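Local coordinates for protein arginyl-tRNA synthetase, putative (Plasmodium falciparum, PDB 5JLD) that probably joins L-arginine to its cognate tRNA at the expense of ATP, as a class I aminoacyl-tRNA synthetase of the malaria parasite, at residues E307-P312 with F356-D361. Residues are numbered along the deposited sequence; the frame is centred on the assembly and turned at random.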
loop_
_atom_site.group_PDB
_atom_site.type_symbol
_atom_site.label_atom_id
_atom_site.label_comp_id
_atom_site.label_asym_id
_atom_site.label_seq_id
_atom_site.Cartn_x
_atom_site.Cartn_y
_atom_site.Cartn_z
ATOM N N GLU A 307 -0.273 -23.299 -19.909
ATOM C CA GLU A 307 -1.355 -23.344 -20.887
ATOM C C GLU A 307 -1.909 -21.942 -21.131
ATOM O O GLU A 307 -2.466 -21.653 -22.192
ATOM C CB GLU A 307 -2.463 -24.257 -20.373
ATOM C CG GLU A 307 -2.494 -24.274 -18.844
ATOM C CD GLU A 307 -3.570 -25.167 -18.270
ATOM O OE1 GLU A 307 -4.002 -26.107 -18.971
ATOM O OE2 GLU A 307 -3.967 -24.934 -17.105
ATOM N N ASN A 308 -1.752 -21.079 -20.129
ATOM C CA ASN A 308 -2.366 -19.757 -20.149
ATOM C C ASN A 308 -1.397 -18.622 -20.470
ATOM O O ASN A 308 -1.812 -17.468 -20.588
ATOM C CB ASN A 308 -3.049 -19.482 -18.808
ATOM C CG ASN A 308 -4.154 -20.478 -18.505
ATOM O OD1 ASN A 308 -4.182 -21.085 -17.434
ATOM N ND2 ASN A 308 -5.065 -20.660 -19.456
ATOM N N PHE A 309 -0.115 -18.938 -20.628
ATOM C CA PHE A 309 0.867 -17.906 -20.972
ATOM C C PHE A 309 1.834 -18.442 -22.002
ATOM O O PHE A 309 2.274 -19.592 -21.903
ATOM C CB PHE A 309 1.614 -17.428 -19.720
ATOM C CG PHE A 309 0.702 -16.961 -18.618
ATOM C CD1 PHE A 309 0.239 -15.658 -18.587
ATOM C CD2 PHE A 309 0.303 -17.836 -17.616
ATOM C CE1 PHE A 309 -0.613 -15.235 -17.574
ATOM C CE2 PHE A 309 -0.541 -17.416 -16.603
ATOM C CZ PHE A 309 -1.002 -16.119 -16.581
ATOM N N LYS A 310 2.153 -17.626 -23.006
ATOM C CA LYS A 310 3.006 -18.094 -24.094
ATOM C C LYS A 310 4.458 -18.322 -23.626
ATOM O O LYS A 310 5.043 -19.359 -23.912
ATOM C CB LYS A 310 2.986 -17.114 -25.267
ATOM N N VAL A 311 5.026 -17.353 -22.910
ATOM C CA VAL A 311 6.420 -17.433 -22.492
ATOM C C VAL A 311 6.619 -18.400 -21.325
ATOM O O VAL A 311 6.045 -18.213 -20.251
ATOM C CB VAL A 311 6.969 -16.048 -22.098
ATOM C CG1 VAL A 311 8.424 -16.165 -21.618
ATOM C CG2 VAL A 311 6.873 -15.085 -23.282
ATOM N N PRO A 312 7.429 -19.445 -21.540
ATOM C CA PRO A 312 7.729 -20.418 -20.478
ATOM C C PRO A 312 8.672 -19.887 -19.386
ATOM O O PRO A 312 9.420 -18.932 -19.614
ATOM C CB PRO A 312 8.401 -21.560 -21.246
ATOM C CG PRO A 312 9.068 -20.869 -22.378
ATOM C CD PRO A 312 8.162 -19.751 -22.782
ATOM N N PHE A 356 5.173 -12.786 -13.267
ATOM C CA PHE A 356 4.789 -13.277 -11.940
ATOM C C PHE A 356 3.488 -14.071 -12.017
ATOM O O PHE A 356 3.312 -15.063 -11.285
ATOM C CB PHE A 356 4.709 -12.138 -10.907
ATOM C CG PHE A 356 6.060 -11.717 -10.410
ATOM C CD1 PHE A 356 6.746 -12.506 -9.479
ATOM C CD2 PHE A 356 6.683 -10.584 -10.917
ATOM C CE1 PHE A 356 8.021 -12.153 -9.037
ATOM C CE2 PHE A 356 7.967 -10.221 -10.488
ATOM C CZ PHE A 356 8.636 -11.004 -9.543
ATOM N N GLU A 357 2.616 -13.700 -12.947
ATOM C CA GLU A 357 1.393 -14.464 -13.115
ATOM C C GLU A 357 1.794 -15.873 -13.554
ATOM O O GLU A 357 1.254 -16.871 -13.047
ATOM C CB GLU A 357 0.442 -13.788 -14.116
ATOM C CG GLU A 357 -0.296 -12.610 -13.506
ATOM C CD GLU A 357 -1.481 -12.143 -14.332
ATOM O OE1 GLU A 357 -1.322 -11.965 -15.559
ATOM O OE2 GLU A 357 -2.574 -11.963 -13.747
ATOM N N THR A 358 2.804 -15.949 -14.419
ATOM C CA THR A 358 3.251 -17.268 -14.887
ATOM C C THR A 358 3.845 -18.052 -13.715
ATOM O O THR A 358 3.733 -19.276 -13.651
ATOM C CB THR A 358 4.294 -17.192 -16.017
ATOM O OG1 THR A 358 3.814 -16.361 -17.083
ATOM C CG2 THR A 358 4.580 -18.587 -16.565
ATOM N N ILE A 359 4.453 -17.347 -12.767
ATOM C CA ILE A 359 4.979 -18.057 -11.612
ATOM C C ILE A 359 3.817 -18.563 -10.759
ATOM O O ILE A 359 3.840 -19.718 -10.298
ATOM C CB ILE A 359 5.937 -17.172 -10.795
ATOM C CG1 ILE A 359 7.266 -17.040 -11.556
ATOM C CG2 ILE A 359 6.194 -17.781 -9.396
ATOM C CD1 ILE A 359 8.084 -15.846 -11.165
ATOM N N PHE A 360 2.773 -17.739 -10.607
ATOM C CA PHE A 360 1.702 -18.100 -9.672
ATOM C C PHE A 360 0.998 -19.342 -10.213
ATOM O O PHE A 360 0.754 -20.308 -9.484
ATOM C CB PHE A 360 0.708 -16.954 -9.488
ATOM C CG PHE A 360 1.296 -15.726 -8.850
ATOM C CD1 PHE A 360 2.524 -15.778 -8.179
ATOM C CD2 PHE A 360 0.617 -14.510 -8.919
ATOM C CE1 PHE A 360 3.069 -14.636 -7.601
ATOM C CE2 PHE A 360 1.145 -13.361 -8.334
ATOM C CZ PHE A 360 2.371 -13.423 -7.668
ATOM N N ASP A 361 0.710 -19.299 -11.515
ATOM C CA ASP A 361 0.148 -20.434 -12.233
ATOM C C ASP A 361 0.947 -21.733 -11.995
ATOM O O ASP A 361 0.357 -22.806 -11.847
ATOM C CB ASP A 361 0.073 -20.110 -13.733
ATOM C CG ASP A 361 -0.623 -21.194 -14.535
ATOM O OD1 ASP A 361 -1.858 -21.344 -14.403
ATOM O OD2 ASP A 361 0.070 -21.903 -15.302
#
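Within 356-361, contact with the loop begins at E357: its CB lies 3.7 Å from CZ of F309, an oblique approach at the far end of the ring. Its carboxylate adds a looser touch, OE1 standing 3.9 Å from F309 CE1, with the ring and carboxylate planes 57° apart. One residue on, T358 lies beneath one face of the same ring, where its CA and N sit, while OG1 comes within 3.5 Å of F309 CG. That hydroxyl is hydrogen-bonded to the T354 carbonyl a turn back, helped by a chi1 of -53° that sets OG1 beside the backbone N. The methyl, CG2, reaches the loop further along, 4.0 Å from the carbonyl O of V311. D361 then closes the row at the ring edge, its CB near the ring plane and 4.0 Å from F309 CE2. With CG anti to the backbone N (chi1 -175°), its carboxylate points to the start of the loop, where OD2 is hydrogen-bonded to Y304 OH, at the end of strand 301-304, and to S306 OG in the loop itself. S306 OG also bonds N308 N, so it links the carboxylate to the loop backbone. F309 thus lies across one flank of helix 353-364, within the class I catalytic domain. The loop leads into strand 313-316; T358 and I359 both pack on its L313, I359 and F360 touch L332 of helix 326-337, and F356 meets Y346 of strand 343-349.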